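Long-range contact in interleukin 22 (Danio rerio, PDB 4O6K), which probably acts as a secreted helical cytokine of the IL-10 family, signalling through cell-surface receptors in immune defence, as its human counterpart does: residues N14-E26 / D70-G82. Numbering follows the deposited sequence.
Sequences NDLAAMTDTARNE and DMKYPMIRNVREG
Met19 reaches across to Met75, Ile76 and Tyr73, joining helix 10-24 to the start of helix 76-93 in the all-helical bundle of an IL-10-family cytokine. The axes of segments 14-24 and 76-82 come within 10.1 Å, at 128° between their N-to-C directions, and the beta turn Tyr73–Ile76 packs against the first helix. The Met19 and Met75 side chains pass in opposite directions, with CG to CG at 3.7 Å. Met19 then bends at chi3 (109°), which carries CE crosswise onto Ile76; the 3.4 Å from that CE to Ile76 CG1 is tighter than usual carbon packing. Val79 CG1 meets Leu16 CD2, and its CG2 lies 3.8 Å from Asp15 CB. Tyr73 lies alongside Thr22, whose CG2 stands 3.4 Å from ring atom CE1, while Met19 O and Ala23 N meet the ring edge near its plane. The phenol OH abuts Ala23 CB and hydrogen-bonds Asn124, tying the turn to helix 119-128. Lys72 CG lies over one face of the same ring, toward its rim. At the outer end, Lys72 bends at chi4 and its NZ forms a 2.7 Å salt bridge with Glu26 OE1, approaching 83° out of the carboxylate plane. Shortening Lys72 to an alanine would probably leave the Glu26 carboxylate without its charged mate and uncover part of the Tyr73 ring face. Water joins the segments twice: one molecule links Thr22 OG1 to Lys72 O, and another donates to Asp15 OD2 at 2.5 Å and accepts a weak 3.3 Å bond from Asn78 ND2.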
loop_
_atom_site.group_PDB
_atom_site.type_symbol
_atom_site.label_atom_id
_atom_site.label_comp_id
_atom_site.label_asym_id
_atom_site.label_seq_id
_atom_site.Cartn_x
_atom_site.Cartn_y
_atom_site.Cartn_z
ATOM N N ASN A 14 10.556 8.913 -2.353
ATOM C CA ASN A 14 11.749 8.452 -3.057
ATOM C C ASN A 14 12.027 6.971 -2.832
ATOM O O ASN A 14 12.318 6.237 -3.778
ATOM C CB ASN A 14 12.968 9.269 -2.636
ATOM C CG ASN A 14 14.246 8.775 -3.285
ATOM O OD1 ASN A 14 14.444 8.929 -4.490
ATOM N ND2 ASN A 14 15.124 8.183 -2.485
ATOM N N ASP A 15 11.945 6.543 -1.576
ATOM C CA ASP A 15 12.154 5.143 -1.223
ATOM C C ASP A 15 11.155 4.238 -1.936
ATOM O O ASP A 15 11.510 3.159 -2.409
ATOM C CB ASP A 15 12.044 4.950 0.292
ATOM C CG ASP A 15 13.277 5.429 1.033
ATOM O OD1 ASP A 15 14.318 5.648 0.378
ATOM O OD2 ASP A 15 13.204 5.585 2.269
ATOM N N LEU A 16 9.905 4.685 -2.002
ATOM C CA LEU A 16 8.855 3.936 -2.684
ATOM C C LEU A 16 9.093 3.877 -4.188
ATOM O O LEU A 16 8.852 2.850 -4.824
ATOM C CB LEU A 16 7.489 4.550 -2.387
ATOM C CG LEU A 16 7.030 4.367 -0.941
ATOM C CD1 LEU A 16 5.793 5.186 -0.668
ATOM C CD2 LEU A 16 6.771 2.898 -0.655
ATOM N N ALA A 17 9.558 4.987 -4.751
ATOM C CA ALA A 17 9.923 5.037 -6.162
ATOM C C ALA A 17 11.094 4.100 -6.438
ATOM O O ALA A 17 11.133 3.422 -7.465
ATOM C CB ALA A 17 10.266 6.457 -6.576
ATOM N N ALA A 18 12.067 4.134 -5.554
ATOM C CA ALA A 18 13.196 3.234 -5.602
ATOM C C ALA A 18 12.695 1.774 -5.595
ATOM O O ALA A 18 13.090 1.010 -6.403
ATOM C CB ALA A 18 14.173 3.526 -4.473
ATOM N N MET A 19 11.797 1.447 -4.689
ATOM C CA MET A 19 11.262 0.115 -4.622
ATOM C C MET A 19 10.617 -0.299 -5.928
ATOM O O MET A 19 10.863 -1.350 -6.383
ATOM C CB MET A 19 10.246 -0.064 -3.505
ATOM C CG MET A 19 10.796 -0.320 -2.146
ATOM S SD MET A 19 9.436 -0.877 -1.157
ATOM C CE MET A 19 9.904 -2.519 -1.012
ATOM N N THR A 20 9.808 0.566 -6.492
ATOM C CA THR A 20 9.125 0.353 -7.741
ATOM C C THR A 20 10.057 0.079 -8.897
ATOM O O THR A 20 9.880 -0.856 -9.592
ATOM C CB THR A 20 8.169 1.522 -8.082
ATOM O OG1 THR A 20 7.162 1.607 -7.091
ATOM C CG2 THR A 20 7.529 1.312 -9.371
ATOM N N ASP A 21 11.080 0.890 -9.023
ATOM C CA ASP A 21 12.068 0.766 -10.089
ATOM C C ASP A 21 12.772 -0.587 -10.028
ATOM O O ASP A 21 13.013 -1.219 -11.056
ATOM C CB ASP A 21 13.098 1.894 -10.008
ATOM C CG ASP A 21 13.969 1.977 -11.247
ATOM O OD1 ASP A 21 13.475 1.640 -12.342
ATOM O OD2 ASP A 21 15.148 2.370 -11.124
ATOM N N THR A 22 13.063 -1.055 -8.839
ATOM C CA THR A 22 13.722 -2.329 -8.605
ATOM C C THR A 22 12.799 -3.489 -8.963
ATOM O O THR A 22 13.120 -4.285 -9.732
ATOM C CB THR A 22 14.205 -2.454 -7.121
ATOM O OG1 THR A 22 15.201 -1.513 -6.852
ATOM C CG2 THR A 22 14.736 -3.768 -6.828
ATOM N N ALA A 23 11.626 -3.531 -8.366
ATOM C CA ALA A 23 10.643 -4.532 -8.618
ATOM C C ALA A 23 10.351 -4.644 -10.089
ATOM O O ALA A 23 10.176 -5.710 -10.561
ATOM C CB ALA A 23 9.375 -4.221 -7.869
ATOM N N ARG A 24 10.282 -3.539 -10.805
ATOM C CA ARG A 24 9.838 -3.569 -12.173
ATOM C C ARG A 24 10.963 -3.834 -13.188
ATOM O O ARG A 24 10.720 -4.137 -14.333
ATOM C CB ARG A 24 8.997 -2.343 -12.498
ATOM C CG ARG A 24 9.734 -1.273 -13.219
ATOM C CD ARG A 24 8.834 -0.157 -13.679
ATOM N NE ARG A 24 9.619 0.769 -14.455
ATOM C CZ ARG A 24 9.798 0.706 -15.762
ATOM N NH1 ARG A 24 9.266 -0.261 -16.514
ATOM N NH2 ARG A 24 10.532 1.615 -16.323
ATOM N N ASN A 25 12.187 -3.714 -12.727
ATOM C CA ASN A 25 13.330 -4.195 -13.460
ATOM C C ASN A 25 13.533 -5.697 -13.271
ATOM O O ASN A 25 14.645 -6.138 -13.252
ATOM C CB ASN A 25 14.578 -3.446 -13.016
ATOM C CG ASN A 25 15.689 -3.522 -14.016
ATOM O OD1 ASN A 25 15.511 -3.189 -15.160
ATOM N ND2 ASN A 25 16.845 -3.942 -13.577
ATOM N N GLU A 26 12.463 -6.464 -13.085
ATOM C CA GLU A 26 12.455 -7.915 -12.967
ATOM C C GLU A 26 11.439 -8.531 -13.922
ATOM O O GLU A 26 10.478 -7.876 -14.325
ATOM C CB GLU A 26 12.142 -8.332 -11.530
ATOM C CG GLU A 26 13.085 -7.742 -10.500
ATOM C CD GLU A 26 14.256 -8.655 -10.197
ATOM O OE1 GLU A 26 15.412 -8.231 -10.403
ATOM O OE2 GLU A 26 14.019 -9.787 -9.729
ATOM N N ASP A 70 15.412 -8.171 1.919
ATOM C CA ASP A 70 16.239 -7.112 2.487
ATOM C C ASP A 70 17.434 -6.827 1.585
ATOM O O ASP A 70 17.866 -5.682 1.446
ATOM C CB ASP A 70 16.706 -7.483 3.893
ATOM C CG ASP A 70 15.634 -7.251 4.940
ATOM O OD1 ASP A 70 14.667 -6.516 4.647
ATOM O OD2 ASP A 70 15.759 -7.802 6.053
ATOM N N MET A 71 17.962 -7.884 0.974
ATOM C CA MET A 71 19.078 -7.767 0.045
ATOM C C MET A 71 18.647 -7.024 -1.214
ATOM O O MET A 71 19.294 -6.067 -1.635
ATOM C CB MET A 71 19.619 -9.152 -0.324
ATOM C CG MET A 71 20.521 -9.786 0.724
ATOM S SD MET A 71 21.025 -11.456 0.260
ATOM C CE MET A 71 21.717 -11.165 -1.367
ATOM N N LYS A 72 17.548 -7.477 -1.811
ATOM C CA LYS A 72 17.019 -6.860 -3.023
ATOM C C LYS A 72 16.448 -5.464 -2.794
ATOM O O LYS A 72 16.544 -4.594 -3.661
ATOM C CB LYS A 72 15.939 -7.742 -3.645
ATOM C CG LYS A 72 15.467 -7.212 -4.980
ATOM C CD LYS A 72 14.462 -8.112 -5.653
ATOM C CE LYS A 72 14.213 -7.609 -7.053
ATOM N NZ LYS A 72 15.497 -7.504 -7.802
ATOM N N TYR A 73 15.865 -5.249 -1.622
ATOM C CA TYR A 73 15.260 -3.965 -1.304
ATOM C C TYR A 73 15.829 -3.452 0.008
ATOM O O TYR A 73 15.223 -3.636 1.059
ATOM C CB TYR A 73 13.737 -4.085 -1.192
ATOM C CG TYR A 73 13.043 -4.656 -2.409
ATOM C CD1 TYR A 73 12.794 -3.877 -3.532
ATOM C CD2 TYR A 73 12.613 -5.977 -2.421
ATOM C CE1 TYR A 73 12.150 -4.404 -4.639
ATOM C CE2 TYR A 73 11.970 -6.512 -3.519
ATOM C CZ TYR A 73 11.741 -5.723 -4.625
ATOM O OH TYR A 73 11.099 -6.257 -5.719
ATOM N N PRO A 74 17.005 -2.810 -0.047
ATOM C CA PRO A 74 17.658 -2.309 1.167
ATOM C C PRO A 74 16.784 -1.335 1.953
ATOM O O PRO A 74 16.987 -1.163 3.155
ATOM C CB PRO A 74 18.903 -1.599 0.625
ATOM C CG PRO A 74 19.182 -2.276 -0.673
ATOM C CD PRO A 74 17.829 -2.582 -1.248
ATOM N N MET A 75 15.824 -0.709 1.280
ATOM C CA MET A 75 14.964 0.282 1.913
ATOM C C MET A 75 13.667 -0.293 2.493
ATOM O O MET A 75 12.954 0.405 3.213
ATOM C CB MET A 75 14.617 1.385 0.911
ATOM C CG MET A 75 13.693 0.931 -0.204
ATOM S SD MET A 75 14.447 -0.244 -1.348
ATOM C CE MET A 75 15.614 0.816 -2.198
ATOM N N ILE A 76 13.362 -1.554 2.185
ATOM C CA ILE A 76 12.051 -2.125 2.513
ATOM C C ILE A 76 11.761 -2.130 4.017
ATOM O O ILE A 76 10.609 -2.002 4.432
ATOM C CB ILE A 76 11.901 -3.570 1.959
ATOM C CG1 ILE A 76 10.432 -4.003 1.981
ATOM C CG2 ILE A 76 12.763 -4.564 2.731
ATOM C CD1 ILE A 76 10.180 -5.341 1.322
ATOM N N ARG A 77 12.807 -2.266 4.827
ATOM C CA ARG A 77 12.659 -2.265 6.278
ATOM C C ARG A 77 12.207 -0.897 6.777
ATOM O O ARG A 77 11.279 -0.796 7.578
ATOM C CB ARG A 77 13.967 -2.687 6.950
ATOM C CG ARG A 77 13.933 -2.642 8.468
ATOM C CD ARG A 77 15.336 -2.771 9.039
ATOM N NE ARG A 77 16.165 -1.608 8.738
ATOM C CZ ARG A 77 16.270 -0.536 9.515
ATOM N NH1 ARG A 77 15.590 -0.468 10.652
ATOM N NH2 ARG A 77 17.053 0.470 9.154
ATOM N N ASN A 78 12.869 0.151 6.299
ATOM C CA ASN A 78 12.520 1.511 6.687
ATOM C C ASN A 78 11.162 1.926 6.133
ATOM O O ASN A 78 10.399 2.626 6.798
ATOM C CB ASN A 78 13.595 2.491 6.218
ATOM C CG ASN A 78 13.565 3.800 6.982
ATOM O OD1 ASN A 78 14.024 3.878 8.120
ATOM N ND2 ASN A 78 13.018 4.837 6.356
ATOM N N VAL A 79 10.870 1.495 4.909
ATOM C CA VAL A 79 9.565 1.739 4.303
ATOM C C VAL A 79 8.438 1.110 5.118
ATOM O O VAL A 79 7.469 1.783 5.466
ATOM C CB VAL A 79 9.507 1.202 2.860
ATOM C CG1 VAL A 79 8.082 1.253 2.328
ATOM C CG2 VAL A 79 10.447 1.995 1.965
ATOM N N ARG A 80 8.579 -0.178 5.429
ATOM C CA ARG A 80 7.568 -0.906 6.193
ATOM C C ARG A 80 7.291 -0.260 7.546
ATOM O O ARG A 80 6.135 -0.113 7.946
ATOM C CB ARG A 80 7.990 -2.364 6.392
ATOM C CG ARG A 80 6.951 -3.204 7.125
ATOM C CD ARG A 80 7.460 -4.603 7.456
ATOM N NE ARG A 80 8.624 -4.587 8.338
ATOM C CZ ARG A 80 9.872 -4.794 7.928
ATOM N NH1 ARG A 80 10.118 -5.039 6.648
ATOM N NH2 ARG A 80 10.872 -4.761 8.797
ATOM N N GLU A 81 8.353 0.124 8.246
ATOM C CA GLU A 81 8.218 0.757 9.554
ATOM C C GLU A 81 7.505 2.098 9.432
ATOM O O GLU A 81 6.665 2.442 10.265
ATOM C CB GLU A 81 9.588 0.934 10.212
ATOM C CG GLU A 81 10.228 -0.373 10.652
ATOM C CD GLU A 81 11.633 -0.189 11.188
ATOM O OE1 GLU A 81 11.959 0.933 11.633
ATOM O OE2 GLU A 81 12.409 -1.167 11.170
ATOM N N GLY A 82 7.848 2.854 8.395
ATOM C CA GLY A 82 7.177 4.107 8.108
ATOM C C GLY A 82 5.714 3.894 7.764
ATOM O O GLY A 82 4.843 4.617 8.246
HETATM O O HOH W 1 11.737 6.706 3.911
HETATM O O HOH W 2 16.213 -2.095 -4.407
#